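Local structure of ApeI dehydratase-like domain-containing protein (Pectobacterium atrosepticum, 3ESI) at residues M1-L6 / M53-T58; L30-G35 / L42-A47; T83-L88 / D107-A112. The protein is of unknown function but belongs to the ApeI-like dehydratase family of the HotDog clan, and so probably acts on acyl thioesters. One frame throughout, in Å; residues are numbered along the deposited sequence.

How the interactions relate
The chain starts with residues 1-6, which enter strand 4-8. Interaction 1 sets this end against residues 53-58, late in helix 45-59, and closes a loop of 46 residues. Interaction 2 is nested inside that loop: the turn at 30-35 folds back on 42-47, where the same helix begins. The two touch, with W32 NE1 about 3.0 Å from M1 O in a probable hydrogen bond. Interaction 3 opens later and joins strands 83-91 and 108-121 of the sheet. It meets interaction 1 through Y55 and A56 packing on L88, but does not touch interaction 2. Together they tie the N terminus, the helix with its lead-in, and the sheet.

Interaction 1 of 3, residues M1-L6 / M53-T58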
# COMPACT_ATOMS: atom_id res chain seq x y z
N MET A 1 14.57 -5.02 9.99
CA MET A 1 14.23 -3.59 9.67
C MET A 1 15.33 -2.74 9.00
O MET A 1 15.04 -1.95 8.10
CB MET A 1 13.72 -2.86 10.92
CG MET A 1 12.35 -3.34 11.40
SD MET A 1 11.04 -3.23 10.16
CE MET A 1 10.53 -1.53 10.48
N LEU A 2 16.58 -2.90 9.43
CA LEU A 2 17.66 -2.13 8.82
C LEU A 2 18.38 -2.90 7.72
O LEU A 2 18.30 -4.12 7.65
CB LEU A 2 18.69 -1.70 9.87
CG LEU A 2 18.27 -0.54 10.78
CD1 LEU A 2 19.43 -0.19 11.69
CD2 LEU A 2 17.89 0.66 9.95
N PRO A 3 19.10 -2.18 6.85
CA PRO A 3 19.83 -2.85 5.77
C PRO A 3 21.17 -3.39 6.27
O PRO A 3 21.65 -2.98 7.33
CB PRO A 3 20.03 -1.72 4.77
CG PRO A 3 20.29 -0.54 5.67
CD PRO A 3 19.28 -0.72 6.79
N VAL A 4 21.76 -4.31 5.52
CA VAL A 4 23.07 -4.82 5.89
C VAL A 4 24.09 -3.80 5.34
O VAL A 4 24.03 -3.42 4.17
CB VAL A 4 23.32 -6.23 5.28
CG1 VAL A 4 24.80 -6.54 5.30
CG2 VAL A 4 22.57 -7.29 6.08
N GLU A 5 24.99 -3.34 6.20
CA GLU A 5 26.01 -2.36 5.80
C GLU A 5 27.22 -3.06 5.19
O GLU A 5 27.96 -3.75 5.87
CB GLU A 5 26.44 -1.53 7.02
CG GLU A 5 27.00 -0.15 6.70
CD GLU A 5 27.34 0.66 7.96
OE1 GLU A 5 26.51 0.68 8.89
OE2 GLU A 5 28.43 1.27 8.01
N LEU A 6 27.40 -2.90 3.89
CA LEU A 6 28.51 -3.55 3.20
C LEU A 6 29.81 -2.79 3.43
O LEU A 6 30.79 -3.36 3.91
CB LEU A 6 28.22 -3.64 1.70
CG LEU A 6 26.91 -4.38 1.47
CD1 LEU A 6 26.61 -4.53 -0.02
CD2 LEU A 6 27.02 -5.75 2.13
N MET A 53 17.60 8.82 7.42
CA MET A 53 17.68 9.53 8.69
C MET A 53 18.61 8.89 9.72
O MET A 53 19.31 9.59 10.44
CB MET A 53 16.27 9.70 9.27
CG MET A 53 15.44 10.82 8.60
SD MET A 53 16.21 12.49 8.57
CE MET A 53 16.55 12.58 6.99
N HIS A 54 18.64 7.56 9.80
CA HIS A 54 19.52 6.90 10.76
C HIS A 54 21.00 7.16 10.45
O HIS A 54 21.78 7.51 11.35
CB HIS A 54 19.22 5.40 10.76
CG HIS A 54 20.16 4.58 11.58
ND1 HIS A 54 21.30 4.00 11.05
CD2 HIS A 54 20.13 4.22 12.89
CE1 HIS A 54 21.92 3.31 11.99
NE2 HIS A 54 21.24 3.43 13.11
N TYR A 55 21.40 7.02 9.19
CA TYR A 55 22.78 7.25 8.82
C TYR A 55 23.13 8.73 8.85
O TYR A 55 24.21 9.10 9.30
CB TYR A 55 23.06 6.67 7.43
CG TYR A 55 23.09 5.16 7.45
CD1 TYR A 55 23.97 4.48 8.29
CD2 TYR A 55 22.21 4.40 6.68
CE1 TYR A 55 23.97 3.09 8.37
CE2 TYR A 55 22.20 3.00 6.74
CZ TYR A 55 23.09 2.36 7.60
OH TYR A 55 23.09 0.98 7.72
N ALA A 56 22.23 9.58 8.38
CA ALA A 56 22.50 11.01 8.36
C ALA A 56 22.73 11.63 9.75
O ALA A 56 23.55 12.54 9.88
CB ALA A 56 21.38 11.75 7.63
N THR A 57 22.02 11.15 10.77
CA THR A 57 22.20 11.73 12.10
C THR A 57 23.21 11.01 12.99
O THR A 57 23.54 11.50 14.07
CB THR A 57 20.86 11.85 12.88
OG1 THR A 57 20.26 10.55 13.04
CG2 THR A 57 19.91 12.77 12.15
N THR A 58 23.70 9.86 12.57
CA THR A 58 24.69 9.17 13.38
C THR A 58 26.09 9.42 12.82
O THR A 58 27.09 9.21 13.50
CB THR A 58 24.44 7.65 13.44
OG1 THR A 58 24.43 7.12 12.11
CG2 THR A 58 23.11 7.35 14.13
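Y55 meets P3 and E5 where the helix of the hot-dog fold faces the start of the first strand. The helix is 45-59, and strand 4-8 is an outermost strand of the chain's antiparallel sheet. The contact is small, with 215 Å² of buried surface over both sides.

The tight part is built on Y55. Its CG stands anti to the carbonyl carbon (chi1 -71°), which sends the ring from the helix toward residues 3-5. P3 comes from the opposite direction and meets the ring at its edge, near the ring plane. Its CG lies 3.8 Å from Y55 OH and 4.2 Å from Y55 CE2. Y55 also touches L22, L86 and L88 of the sheet, so it fills the layer between helix and strands.

E5 runs alongside Y55 in the other sense, with its chain extended. E5 OE1 lies 3.5 Å from Y55 CE1 and 3.6 Å from Y55 OH. The carboxylate plane is nearly perpendicular to the ring, at 88°. This is a van der Waals approach; the charge of E5 is met by a salt bridge to R8.

The looser side is formed by H54 and L2. L2 is exposed and H54 partly so. H54 also leans on its neighbour: its ND1 stands 3.8 Å above one face of the Y55 ring, toward the rim. Within the helix, M53 O accepts from both T57 N and the T57 hydroxyl OG1, which reach it from opposite faces of its carbonyl plane. On this exposed side, the methyl L2 CD1 sits over one face of the H54 ring, 4.3 Å from H54 NE2.

Interaction 2 of 3, residues L30-G35 / L42-A47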
# COMPACT_ATOMS: atom_id res chain seq x y z
N LEU A 30 13.89 -8.98 5.55
CA LEU A 30 13.39 -7.81 6.25
C LEU A 30 11.87 -7.85 6.34
O LEU A 30 11.19 -8.27 5.40
CB LEU A 30 13.82 -6.53 5.52
CG LEU A 30 15.33 -6.39 5.33
CD1 LEU A 30 15.61 -5.26 4.36
CD2 LEU A 30 16.02 -6.16 6.67
N PHE A 31 11.33 -7.41 7.47
CA PHE A 31 9.89 -7.41 7.68
C PHE A 31 9.16 -6.67 6.56
O PHE A 31 7.97 -6.91 6.30
CB PHE A 31 9.54 -6.79 9.04
CG PHE A 31 9.96 -7.64 10.21
CD1 PHE A 31 9.68 -9.00 10.23
CD2 PHE A 31 10.62 -7.08 11.29
CE1 PHE A 31 10.05 -9.81 11.31
CE2 PHE A 31 11.00 -7.87 12.38
CZ PHE A 31 10.71 -9.24 12.39
N TRP A 32 9.88 -5.77 5.90
CA TRP A 32 9.33 -4.98 4.79
C TRP A 32 8.85 -5.88 3.66
O TRP A 32 8.02 -5.47 2.84
CB TRP A 32 10.40 -4.04 4.23
CG TRP A 32 11.00 -3.11 5.25
CD1 TRP A 32 12.24 -3.19 5.82
CD2 TRP A 32 10.38 -1.95 5.82
NE1 TRP A 32 12.42 -2.16 6.71
CE2 TRP A 32 11.30 -1.38 6.73
CE3 TRP A 32 9.13 -1.33 5.65
CZ2 TRP A 32 11.01 -0.23 7.46
CZ3 TRP A 32 8.85 -0.19 6.37
CH2 TRP A 32 9.78 0.35 7.27
N PHE A 33 9.38 -7.10 3.60
CA PHE A 33 9.03 -8.01 2.53
C PHE A 33 8.22 -9.23 2.93
O PHE A 33 7.94 -10.09 2.10
CB PHE A 33 10.30 -8.47 1.83
CG PHE A 33 11.21 -7.36 1.40
CD1 PHE A 33 10.74 -6.34 0.59
CD2 PHE A 33 12.55 -7.35 1.80
CE1 PHE A 33 11.59 -5.32 0.17
CE2 PHE A 33 13.41 -6.33 1.38
CZ PHE A 33 12.93 -5.31 0.57
N ASN A 34 7.84 -9.31 4.20
CA ASN A 34 7.09 -10.47 4.66
C ASN A 34 5.78 -10.77 3.91
O ASN A 34 4.88 -9.93 3.82
CB ASN A 34 6.81 -10.34 6.16
CG ASN A 34 6.42 -11.66 6.77
OD1 ASN A 34 5.30 -12.16 6.56
ND2 ASN A 34 7.33 -12.25 7.53
N GLY A 35 5.69 -11.99 3.39
CA GLY A 35 4.52 -12.42 2.65
C GLY A 35 3.19 -12.11 3.32
O GLY A 35 2.17 -11.94 2.63
N LEU A 42 8.65 -4.55 -2.23
CA LEU A 42 9.57 -3.50 -2.66
C LEU A 42 9.79 -2.61 -1.44
O LEU A 42 8.93 -2.50 -0.58
CB LEU A 42 9.02 -2.69 -3.83
CG LEU A 42 7.82 -1.77 -3.67
CD1 LEU A 42 7.98 -0.57 -4.62
CD2 LEU A 42 6.54 -2.55 -3.95
N LEU A 43 10.96 -1.99 -1.37
CA LEU A 43 11.29 -1.13 -0.25
C LEU A 43 10.45 0.16 -0.25
O LEU A 43 10.71 1.08 -1.04
CB LEU A 43 12.77 -0.77 -0.32
CG LEU A 43 13.37 -0.34 1.02
CD1 LEU A 43 13.29 -1.53 1.97
CD2 LEU A 43 14.80 0.12 0.82
N PRO A 44 9.45 0.24 0.64
CA PRO A 44 8.60 1.44 0.70
C PRO A 44 9.34 2.72 1.08
O PRO A 44 10.46 2.68 1.61
CB PRO A 44 7.54 1.05 1.73
CG PRO A 44 8.27 0.12 2.65
CD PRO A 44 9.07 -0.73 1.68
N GLY A 45 8.69 3.84 0.80
CA GLY A 45 9.25 5.14 1.11
C GLY A 45 9.58 5.37 2.57
O GLY A 45 10.57 6.01 2.88
N VAL A 46 8.77 4.84 3.49
CA VAL A 46 9.08 5.07 4.90
C VAL A 46 10.42 4.47 5.27
O VAL A 46 11.20 5.07 6.02
CB VAL A 46 7.99 4.52 5.87
CG1 VAL A 46 6.66 5.18 5.56
CG2 VAL A 46 7.88 3.00 5.75
N ALA A 47 10.70 3.28 4.73
CA ALA A 47 11.96 2.62 5.02
C ALA A 47 13.12 3.38 4.39
O ALA A 47 14.18 3.56 5.00
CB ALA A 47 11.93 1.19 4.51
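W32 and L43 bring the two backbones to 6.6 Å between CA atoms, and F33 CA lies 6.9 Å from L42 CA. Residues 31-33 form a short 3-10 turn, in which F33 N bonds to L30 O. Residues 42-44 are non-helical and lead into helix 45-59, with P44 at the N-cap position. The run P44-G45-V46 matches the Pro-Gly-Val that opens the central helix in FabZ-type hot-dog dehydratases.

The turn offers two aromatic side chains to this helix start. W32 carries most of the contact. Its CG is anti to the carbonyl carbon (chi1 -56°), which swings the indole toward the first helical residues. A47 CB stands over one face of the six-membered ring, 3.4 Å from its centroid and 12° off the normal. This is a CH-pi contact. L43 CD1 lies over the same face, near the five-membered ring, 4.3 Å from W32 CG. P44 and V46 come in obliquely around the benzo part. P44 CG is 3.4 Å from W32 CE3, and V46 CG2 is 3.4 Å from W32 CZ3. All four residues bear on the same side of the indole, and its NE1 is satisfied by a hydrogen bond to M1 O.

F33 uses its ring edge on the backbone. L42 C and L43 N lie at this edge, near the ring plane; L42 C is 3.6 Å from F33 CE1. F33 CZ touches the methyl L43 CD1 at 4.0 Å. One face of F33 has the W32 CB methylene over its centre.

The contact joins the loop that follows strand 17-25 to the start of helix 45-59. V26, P41 and P80 touch F33, M1 of the second subunit packs on W32, and F31 of that subunit packs on V46 in the first turn of the helix.

Interaction 3 of 3, residues T83-L88 / D107-A112; sequences TLRLVL and DTERTA
A salt bridge spanning an intervening strand of the antiparallel sheet joins R85 of strand 83-91 to E109 of strand 108-121. The two strands are not neighbours. Strand 96-105 runs between them, so the side chains reach over it. The R85 and E109 CA atoms are 8.7 Å apart.

The bridge is a side-on, two-point grip. R85 NE donates to E109 OE1 at 2.9 Å, with an almost straight bond. R85 NH2 donates to E109 OE2 at 2.6 Å and is nearly as straight. Each oxygen is met on its syn side, but by a donor about 30° out of the carboxylate plane. Both oxygens lie close to the guanidinium plane, at its edge, but the two flat groups are not coplanar: their planes are turned 36° apart. The pairing of two N-H groups with two oxygens fixes the rotation of both ends.

The side chains cross at about a right angle. E109 is extended from its backbone to its carboxylate. R85 starts out extended but bends at chi3 (-57°), and this turns its NE and NH2 edge toward the glutamate.

In the hot-dog fold one face of the sheet packs on the helix. Here L86 and L88 face helix 45-59. By strand alternation R85 points to the opposite face, where the contact is a surface one and E109 is exposed. Polar partners on this face carry the pair across the strands. E109 OE1 also takes a hydrogen bond with S102 OG on the strand in between. R85 NH1 forms a second salt bridge with E21 on strand 17-25. R85 therefore pairs with two carboxylates, which would probably favour their ionised forms. The backbone of R85 is also bonded to that of S102.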
# COMPACT_ATOMS: atom_id res chain seq x y z
N THR A 83 21.67 -4.65 -4.12
CA THR A 83 22.81 -3.95 -3.52
C THR A 83 22.64 -2.48 -3.87
O THR A 83 22.39 -2.13 -5.03
CB THR A 83 24.14 -4.50 -4.08
OG1 THR A 83 24.26 -5.88 -3.73
CG2 THR A 83 25.33 -3.74 -3.49
N LEU A 84 22.76 -1.61 -2.87
CA LEU A 84 22.56 -0.18 -3.08
C LEU A 84 23.71 0.71 -2.65
O LEU A 84 24.42 0.43 -1.69
CB LEU A 84 21.32 0.30 -2.31
CG LEU A 84 19.97 -0.39 -2.43
CD1 LEU A 84 18.97 0.26 -1.45
CD2 LEU A 84 19.46 -0.29 -3.87
N ARG A 85 23.87 1.82 -3.37
CA ARG A 85 24.85 2.81 -3.00
C ARG A 85 23.99 3.96 -2.43
O ARG A 85 23.01 4.37 -3.04
CB ARG A 85 25.65 3.32 -4.21
CG ARG A 85 26.83 4.21 -3.81
CD ARG A 85 27.30 5.13 -4.94
NE ARG A 85 27.68 4.43 -6.16
CZ ARG A 85 28.68 3.56 -6.27
NH1 ARG A 85 29.45 3.26 -5.22
NH2 ARG A 85 28.93 2.98 -7.43
N LEU A 86 24.34 4.43 -1.25
CA LEU A 86 23.62 5.52 -0.62
C LEU A 86 24.57 6.68 -0.42
O LEU A 86 25.58 6.56 0.28
CB LEU A 86 23.06 5.09 0.74
CG LEU A 86 22.44 6.26 1.53
CD1 LEU A 86 21.26 6.79 0.74
CD2 LEU A 86 21.98 5.82 2.92
N VAL A 87 24.27 7.81 -1.04
CA VAL A 87 25.09 9.01 -0.89
C VAL A 87 24.30 10.07 -0.11
O VAL A 87 23.18 10.42 -0.49
CB VAL A 87 25.49 9.61 -2.28
CG1 VAL A 87 26.35 10.86 -2.08
CG2 VAL A 87 26.25 8.59 -3.11
N LEU A 88 24.89 10.54 0.99
CA LEU A 88 24.29 11.57 1.85
C LEU A 88 25.18 12.81 1.86
O LEU A 88 26.38 12.70 2.16
CB LEU A 88 24.18 11.07 3.29
CG LEU A 88 23.00 10.23 3.77
CD1 LEU A 88 22.58 9.24 2.72
CD2 LEU A 88 23.40 9.53 5.07
N ASP A 107 27.23 -4.03 -14.61
CA ASP A 107 28.07 -2.84 -14.71
C ASP A 107 27.26 -1.57 -14.63
O ASP A 107 27.80 -0.47 -14.71
CB ASP A 107 28.86 -2.86 -16.02
CG ASP A 107 30.03 -3.81 -15.97
OD1 ASP A 107 29.79 -5.04 -16.00
OD2 ASP A 107 31.18 -3.34 -15.90
N THR A 108 25.95 -1.73 -14.43
CA THR A 108 25.03 -0.60 -14.35
C THR A 108 24.81 -0.06 -12.94
O THR A 108 25.05 -0.74 -11.94
CB THR A 108 23.64 -0.96 -14.92
OG1 THR A 108 22.86 -1.59 -13.90
CG2 THR A 108 23.78 -1.94 -16.08
N GLU A 109 24.33 1.18 -12.88
CA GLU A 109 24.02 1.86 -11.64
C GLU A 109 22.90 2.84 -11.94
O GLU A 109 23.15 3.91 -12.49
CB GLU A 109 25.25 2.60 -11.10
CG GLU A 109 24.90 3.59 -10.00
CD GLU A 109 26.11 4.04 -9.20
OE1 GLU A 109 25.97 4.98 -8.38
OE2 GLU A 109 27.20 3.44 -9.37
N ARG A 110 21.67 2.47 -11.60
CA ARG A 110 20.50 3.32 -11.83
C ARG A 110 20.10 4.04 -10.54
O ARG A 110 20.26 3.49 -9.45
CB ARG A 110 19.29 2.49 -12.27
CG ARG A 110 19.46 1.67 -13.53
CD ARG A 110 18.25 0.76 -13.69
NE ARG A 110 18.03 -0.06 -12.49
CZ ARG A 110 17.01 -0.90 -12.31
NH1 ARG A 110 16.09 -1.02 -13.25
NH2 ARG A 110 16.91 -1.60 -11.19
N THR A 111 19.59 5.25 -10.66
CA THR A 111 19.14 5.99 -9.48
C THR A 111 17.78 5.40 -9.13
O THR A 111 16.94 5.22 -10.01
CB THR A 111 18.98 7.49 -9.77
OG1 THR A 111 20.21 8.03 -10.26
CG2 THR A 111 18.60 8.24 -8.50
N ALA A 112 17.56 5.09 -7.86
CA ALA A 112 16.29 4.51 -7.45
C ALA A 112 15.40 5.58 -6.82
O ALA A 112 14.17 5.59 -7.02
CB ALA A 112 16.52 3.37 -6.45